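Local coordinates for CELL division inhibitor (Pyrococcus furiosus, PDB 1G3Q), which binds ADP and magnesium and probably hydrolyses ATP, as the MinD ATPase associated with inhibition of cell division, at residues V57-H60 with D61-G65; R99-P102 with E103-S107; V227-A230 with E231-K235. All coordinates share one frame; numbering follows the deposited sequence.

Interaction 1: residues V57-H60 with D61-G65; sequences VTLH and DVLAG
T58 and D61 build a capping box at the start of helix 59-63, a worked example of a short helix whose first turn is closed by two of its side chains. Among the polar contacts the firmer half of the box runs from T58 N to D61 OD2, 2.8 Å long and nearly straight, meeting the lone pair that faces away from the other carboxylate oxygen. D61 turns back to the cap because its CG stands beside the backbone N and anti to the carbonyl carbon (chi1 -71°). The returning half is weak: H60 N donates a weak bond to T58 OG1, 3.4 Å long. If an alanine stood in place of D61, T58 N would probably be left without this acceptor and the first turn would be less firmly closed. H60 takes its own polar end away from the cap, with NE2 bonded to L41 O.

The backbone bonds carry the turn onward, V62 N to T58 O and L63 N to L59 O. G65, with positive phi, ends the helix in a Schellman motif.

The closest apolar pair is L59 and L63, where L59 CG lies 3.8 Å from L63 CD1 and the two side chains slant across each other on the face turned to helix 101-106. On the polar side a water ties the box together, 2.8 Å from T58 OG1 and donating to D61 OD2 at 2.7 Å.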
loop_
_atom_site.group_PDB
_atom_site.type_symbol
_atom_site.label_atom_id
_atom_site.label_comp_id
_atom_site.label_asym_id
_atom_site.label_seq_id
_atom_site.Cartn_x
_atom_site.Cartn_y
_atom_site.Cartn_z
ATOM N N VAL A 57 -1.082 8.192 19.084
ATOM C CA VAL A 57 0.036 8.825 18.392
ATOM C C VAL A 57 0.090 8.307 16.963
ATOM O O VAL A 57 0.061 7.099 16.735
ATOM C CB VAL A 57 1.375 8.510 19.093
ATOM C CG1 VAL A 57 2.494 9.313 18.449
ATOM C CG2 VAL A 57 1.271 8.829 20.580
ATOM N N THR A 58 0.177 9.225 16.005
ATOM C CA THR A 58 0.191 8.847 14.599
ATOM C C THR A 58 1.340 9.463 13.817
ATOM O O THR A 58 2.106 10.277 14.330
ATOM C CB THR A 58 -1.109 9.293 13.903
ATOM O OG1 THR A 58 -1.222 10.718 14.001
ATOM C CG2 THR A 58 -2.331 8.651 14.558
ATOM N N LEU A 59 1.436 9.069 12.554
ATOM C CA LEU A 59 2.458 9.594 11.664
ATOM C C LEU A 59 2.281 11.113 11.575
ATOM O O LEU A 59 3.252 11.857 11.443
ATOM C CB LEU A 59 2.310 8.959 10.277
ATOM C CG LEU A 59 3.197 9.468 9.134
ATOM C CD1 LEU A 59 4.662 9.388 9.530
ATOM C CD2 LEU A 59 2.930 8.639 7.887
ATOM N N HIS A 60 1.035 11.572 11.664
ATOM C CA HIS A 60 0.752 13.004 11.589
ATOM C C HIS A 60 1.428 13.762 12.728
ATOM O O HIS A 60 1.918 14.879 12.537
ATOM C CB HIS A 60 -0.760 13.254 11.607
ATOM C CG HIS A 60 -1.464 12.767 10.378
ATOM N ND1 HIS A 60 -1.610 11.429 10.083
ATOM C CD2 HIS A 60 -2.053 13.442 9.363
ATOM C CE1 HIS A 60 -2.259 11.302 8.940
ATOM N NE2 HIS A 60 -2.540 12.508 8.482
ATOM N N ASP A 61 1.452 13.152 13.910
ATOM C CA ASP A 61 2.094 13.760 15.070
ATOM C C ASP A 61 3.589 13.862 14.802
ATOM O O ASP A 61 4.226 14.872 15.110
ATOM C CB ASP A 61 1.857 12.909 16.321
ATOM C CG ASP A 61 0.424 12.966 16.801
ATOM O OD1 ASP A 61 -0.031 14.067 17.171
ATOM O OD2 ASP A 61 -0.246 11.912 16.812
ATOM N N VAL A 62 4.141 12.804 14.222
ATOM C CA VAL A 62 5.561 12.751 13.897
ATOM C C VAL A 62 5.908 13.826 12.868
ATOM O O VAL A 62 6.877 14.574 13.038
ATOM C CB VAL A 62 5.942 11.360 13.323
ATOM C CG1 VAL A 62 7.432 11.306 13.017
ATOM C CG2 VAL A 62 5.560 10.259 14.317
ATOM N N LEU A 63 5.103 13.909 11.810
ATOM C CA LEU A 63 5.323 14.880 10.741
ATOM C C LEU A 63 5.121 16.321 11.194
ATOM O O LEU A 63 5.534 17.257 10.506
ATOM C CB LEU A 63 4.406 14.577 9.553
ATOM C CG LEU A 63 4.570 13.195 8.904
ATOM C CD1 LEU A 63 3.542 13.029 7.795
ATOM C CD2 LEU A 63 5.983 13.037 8.352
ATOM N N ALA A 64 4.479 16.502 12.343
ATOM C CA ALA A 64 4.260 17.841 12.880
ATOM C C ALA A 64 5.411 18.161 13.828
ATOM O O ALA A 64 5.480 19.250 14.398
ATOM C CB ALA A 64 2.926 17.908 13.624
ATOM N N GLY A 65 6.316 17.196 13.983
ATOM C CA GLY A 65 7.462 17.370 14.858
ATOM C C GLY A 65 7.083 17.296 16.324
ATOM O O GLY A 65 7.808 17.801 17.184
HETATM O O HOH W 1 -2.844 11.383 16.241
#

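Interaction 2: residues R99-P102 with E103-S107; sequences RKLP and EVIKS
E103 lays its side chain alongside that of K100, both pointing the same way, with E103 OE2 3.9 Å from K100 CG. The overlap is between the carboxylate end and the aliphatic root of the lysine. Beyond that root the K100 chain runs on extended, and its NZ stops 5.6 Å from E103 OE2, so the two opposite charges are near without touching. The placement follows from the first torsion of E103: CG stands between the backbone N and the carbonyl carbon (chi1 63°), which carries the chain back over the K100 carbonyl, with E103 CG 3.1 Å from K100 O.

A water completes this end of helix 101-106. It accepts from E103 N and donates both to R99 O, at 2.8 Å, and to E103 OE1, at 3.0 Å, joining the glutamate's carboxylate to the backbone just ahead of the first turn. R99 itself sends its guanidinium group away to D97.

The helical bonds run from V104 N to K100 O, I105 N to L101 O and K106 N to P102 O. Further along, S107 OG donates to V104 O over 2.6 Å.

On the inner face, L101 CD2 and I105 CD1 meet loosely at 4.4 Å. This apolar flank is built into the fold: L101 rests on helix 59-63, and I105 on I115 and I117 of strand 114-118.

The chemistry is thus divided by face. Buried aliphatic groups pack the helix against its neighbours, while on the solvent side a water bridges backbone and carboxylate. There the carboxylate lies against methylenes with the opposite charges held apart, so any attraction between them would probably act through space and not as a salt bridge.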
loop_
_atom_site.group_PDB
_atom_site.type_symbol
_atom_site.label_atom_id
_atom_site.label_comp_id
_atom_site.label_asym_id
_atom_site.label_seq_id
_atom_site.Cartn_x
_atom_site.Cartn_y
_atom_site.Cartn_z
ATOM N N ARG A 99 6.560 16.831 3.529
ATOM C CA ARG A 99 7.932 16.853 3.039
ATOM C C ARG A 99 8.890 16.060 3.927
ATOM O O ARG A 99 9.994 15.716 3.506
ATOM C CB ARG A 99 8.408 18.303 2.909
ATOM C CG ARG A 99 7.563 19.126 1.941
ATOM C CD ARG A 99 7.842 20.614 2.090
ATOM N NE ARG A 99 7.693 21.053 3.474
ATOM C CZ ARG A 99 8.026 22.262 3.911
ATOM N NH1 ARG A 99 8.518 23.157 3.063
ATOM N NH2 ARG A 99 7.905 22.564 5.198
ATOM N N LYS A 100 8.467 15.759 5.151
ATOM C CA LYS A 100 9.312 15.003 6.072
ATOM C C LYS A 100 9.059 13.498 6.034
ATOM O O LYS A 100 9.687 12.740 6.774
ATOM C CB LYS A 100 9.131 15.520 7.501
ATOM C CG LYS A 100 9.759 16.887 7.723
ATOM C CD LYS A 100 9.472 17.430 9.106
ATOM C CE LYS A 100 10.213 18.747 9.321
ATOM N NZ LYS A 100 9.861 19.360 10.630
ATOM N N LEU A 101 8.145 13.068 5.171
ATOM C CA LEU A 101 7.828 11.649 5.052
ATOM C C LEU A 101 9.048 10.799 4.682
ATOM O O LEU A 101 9.342 9.809 5.353
ATOM C CB LEU A 101 6.707 11.438 4.026
ATOM C CG LEU A 101 5.289 11.692 4.550
ATOM C CD1 LEU A 101 4.288 11.695 3.401
ATOM C CD2 LEU A 101 4.937 10.606 5.567
ATOM N N PRO A 102 9.778 11.176 3.617
ATOM C CA PRO A 102 10.955 10.392 3.226
ATOM C C PRO A 102 11.970 10.157 4.344
ATOM O O PRO A 102 12.409 9.029 4.550
ATOM C CB PRO A 102 11.529 11.198 2.068
ATOM C CG PRO A 102 10.287 11.735 1.415
ATOM C CD PRO A 102 9.485 12.212 2.608
ATOM N N GLU A 103 12.342 11.209 5.068
ATOM C CA GLU A 103 13.314 11.055 6.145
ATOM C C GLU A 103 12.759 10.221 7.298
ATOM O O GLU A 103 13.470 9.398 7.876
ATOM C CB GLU A 103 13.779 12.426 6.658
ATOM C CG GLU A 103 12.697 13.298 7.280
ATOM C CD GLU A 103 13.169 14.728 7.528
ATOM O OE1 GLU A 103 13.582 15.401 6.556
ATOM O OE2 GLU A 103 13.127 15.180 8.691
ATOM N N VAL A 104 11.485 10.418 7.622
ATOM C CA VAL A 104 10.868 9.666 8.710
ATOM C C VAL A 104 10.787 8.174 8.404
ATOM O O VAL A 104 11.211 7.344 9.204
ATOM C CB VAL A 104 9.444 10.174 9.012
ATOM C CG1 VAL A 104 8.781 9.268 10.045
ATOM C CG2 VAL A 104 9.503 11.600 9.531
ATOM N N ILE A 105 10.242 7.834 7.245
ATOM C CA ILE A 105 10.098 6.436 6.867
ATOM C C ILE A 105 11.437 5.719 6.720
ATOM O O ILE A 105 11.652 4.658 7.304
ATOM C CB ILE A 105 9.294 6.310 5.559
ATOM C CG1 ILE A 105 7.868 6.813 5.798
ATOM C CG2 ILE A 105 9.292 4.860 5.074
ATOM C CD1 ILE A 105 6.982 6.816 4.564
ATOM N N LYS A 106 12.346 6.308 5.954
ATOM C CA LYS A 106 13.645 5.694 5.731
ATOM C C LYS A 106 14.448 5.441 7.007
ATOM O O LYS A 106 15.300 4.558 7.036
ATOM C CB LYS A 106 14.444 6.539 4.735
ATOM C CG LYS A 106 13.753 6.616 3.374
ATOM C CD LYS A 106 14.587 7.340 2.324
ATOM C CE LYS A 106 13.911 7.259 0.962
ATOM N NZ LYS A 106 14.764 7.792 -0.134
ATOM N N SER A 107 14.165 6.194 8.066
ATOM C CA SER A 107 14.875 6.010 9.328
ATOM C C SER A 107 14.473 4.701 10.013
ATOM O O SER A 107 15.099 4.286 10.987
ATOM C CB SER A 107 14.585 7.171 10.280
ATOM O OG SER A 107 13.252 7.105 10.769
HETATM O O HOH W 2 12.114 14.083 4.294
#

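Interaction 3: residues V227-A230 with E231-K235; sequences VKLA and EEIEK
L229 and I233 meet one helical turn apart, the branch carbon L229 CG lying 4.2 Å from I233 CG1, the two side chains meeting at an oblique angle. I233 CG1 stands anti to its carbonyl carbon (chi1 -67°), which lays it over the backbone of the preceding turn, 3.2 Å from L229 O. That same oxygen receives I233 N at 2.8 Å. The neighbouring bonds, E231 N to V227 O, E232 N to K228 O and E234 N to A230 O, keep the helix regular.

Charge gathers on another flank. K235 NZ reaches two carboxylates in a salt-bridge network, 3.5 Å from E231 OE2 by a weak hydrogen bond and 4.0 Å from E232 OE2 in a long pairing. E231 reaches it with an extended chain, whereas E232 is bent at its second torsion. E234 is held differently, its two oxygens bridged to R30 and R32.

Further out, L229 is seated on L194 and A195 of strand 193-198, while the small A230 fits against L23, A26 and L27 of helix 16-29. An amphipathic helix of this kind, with L229, A230 and I233 buried and most of the charged residues toward solvent, is characteristic of the outer layers of the alpha-beta-alpha P-loop NTPase fold, here joining the edge strand to the helix that follows the Walker A loop.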
loop_
_atom_site.group_PDB
_atom_site.type_symbol
_atom_site.label_atom_id
_atom_site.label_comp_id
_atom_site.label_asym_id
_atom_site.label_seq_id
_atom_site.Cartn_x
_atom_site.Cartn_y
_atom_site.Cartn_z
ATOM N N VAL A 227 -1.885 -14.086 -1.547
ATOM C CA VAL A 227 -0.834 -14.966 -1.049
ATOM C C VAL A 227 0.196 -15.142 -2.165
ATOM O O VAL A 227 1.399 -15.115 -1.914
ATOM C CB VAL A 227 -1.390 -16.350 -0.637
ATOM C CG1 VAL A 227 -0.241 -17.299 -0.309
ATOM C CG2 VAL A 227 -2.296 -16.202 0.585
ATOM N N LYS A 228 -0.286 -15.310 -3.397
ATOM C CA LYS A 228 0.599 -15.466 -4.548
ATOM C C LYS A 228 1.383 -14.180 -4.786
ATOM O O LYS A 228 2.568 -14.223 -5.117
ATOM C CB LYS A 228 -0.199 -15.829 -5.805
ATOM C CG LYS A 228 -0.798 -17.227 -5.763
ATOM C CD LYS A 228 -1.421 -17.613 -7.096
ATOM C CE LYS A 228 -2.000 -19.025 -7.045
ATOM N NZ LYS A 228 -2.521 -19.476 -8.372
ATOM N N LEU A 229 0.726 -13.036 -4.609
ATOM C CA LEU A 229 1.404 -11.756 -4.786
ATOM C C LEU A 229 2.564 -11.651 -3.798
ATOM O O LEU A 229 3.661 -11.222 -4.158
ATOM C CB LEU A 229 0.443 -10.582 -4.557
ATOM C CG LEU A 229 1.137 -9.210 -4.608
ATOM C CD1 LEU A 229 1.679 -8.966 -6.019
ATOM C CD2 LEU A 229 0.169 -8.102 -4.217
ATOM N N ALA A 230 2.313 -12.034 -2.548
ATOM C CA ALA A 230 3.338 -11.983 -1.511
ATOM C C ALA A 230 4.527 -12.845 -1.921
ATOM O O ALA A 230 5.678 -12.472 -1.712
ATOM C CB ALA A 230 2.772 -12.469 -0.189
ATOM N N GLU A 231 4.234 -14.003 -2.504
ATOM C CA GLU A 231 5.277 -14.914 -2.957
ATOM C C GLU A 231 6.112 -14.213 -4.029
ATOM O O GLU A 231 7.341 -14.224 -3.976
ATOM C CB GLU A 231 4.651 -16.185 -3.533
ATOM C CG GLU A 231 5.631 -17.334 -3.722
ATOM C CD GLU A 231 5.024 -18.502 -4.476
ATOM O OE1 GLU A 231 3.835 -18.812 -4.237
ATOM O OE2 GLU A 231 5.736 -19.117 -5.299
ATOM N N GLU A 232 5.435 -13.594 -4.994
ATOM C CA GLU A 232 6.114 -12.886 -6.076
ATOM C C GLU A 232 6.981 -11.737 -5.571
ATOM O O GLU A 232 8.116 -11.565 -6.020
ATOM C CB GLU A 232 5.098 -12.342 -7.082
ATOM C CG GLU A 232 4.433 -13.397 -7.948
ATOM C CD GLU A 232 5.439 -14.231 -8.727
ATOM O OE1 GLU A 232 6.393 -13.647 -9.287
ATOM O OE2 GLU A 232 5.268 -15.469 -8.783
ATOM N N ILE A 233 6.442 -10.943 -4.650
ATOM C CA ILE A 233 7.177 -9.814 -4.090
ATOM C C ILE A 233 8.501 -10.284 -3.492
ATOM O O ILE A 233 9.538 -9.643 -3.677
ATOM C CB ILE A 233 6.352 -9.097 -2.988
ATOM C CG1 ILE A 233 5.122 -8.430 -3.608
ATOM C CG2 ILE A 233 7.213 -8.075 -2.262
ATOM C CD1 ILE A 233 5.447 -7.397 -4.664
ATOM N N GLU A 234 8.466 -11.405 -2.779
ATOM C CA GLU A 234 9.674 -11.943 -2.167
ATOM C C GLU A 234 10.695 -12.365 -3.216
ATOM O O GLU A 234 11.897 -12.169 -3.035
ATOM C CB GLU A 234 9.342 -13.145 -1.281
ATOM C CG GLU A 234 8.459 -12.826 -0.091
ATOM C CD GLU A 234 8.454 -13.949 0.927
ATOM O OE1 GLU A 234 8.216 -15.108 0.529
ATOM O OE2 GLU A 234 8.691 -13.677 2.123
ATOM N N LYS A 235 10.213 -12.945 -4.311
ATOM C CA LYS A 235 11.086 -13.401 -5.390
ATOM C C LYS A 235 11.843 -12.264 -6.069
ATOM O O LYS A 235 12.982 -12.440 -6.510
ATOM C CB LYS A 235 10.276 -14.154 -6.444
ATOM C CG LYS A 235 9.778 -15.519 -6.009
ATOM C CD LYS A 235 9.039 -16.204 -7.150
ATOM C CE LYS A 235 8.633 -17.622 -6.781
ATOM N NZ LYS A 235 7.894 -18.289 -7.890
#

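Along the chain the three contacts follow in series, centred on helices 59-63, 101-106 and 221-235. Interactions 1 and 2 are close neighbours, their centres 11 Å apart, and they touch through an apolar seam in which L101 CD2 comes within 3.6 Å of both L59 CD2 and L63 CD1, with V62 and V104 alongside. Interaction 3 stands apart, its centre 31 Å from that of interaction 1, across the centre of the chain, and 26 Å from that of interaction 2. The contacts thus place helices against different parts of the sheet: helix 101-106 lies between helix 59-63 and strand 114-118, on which I105 rests, and the C-terminal helix lies on strand 193-198.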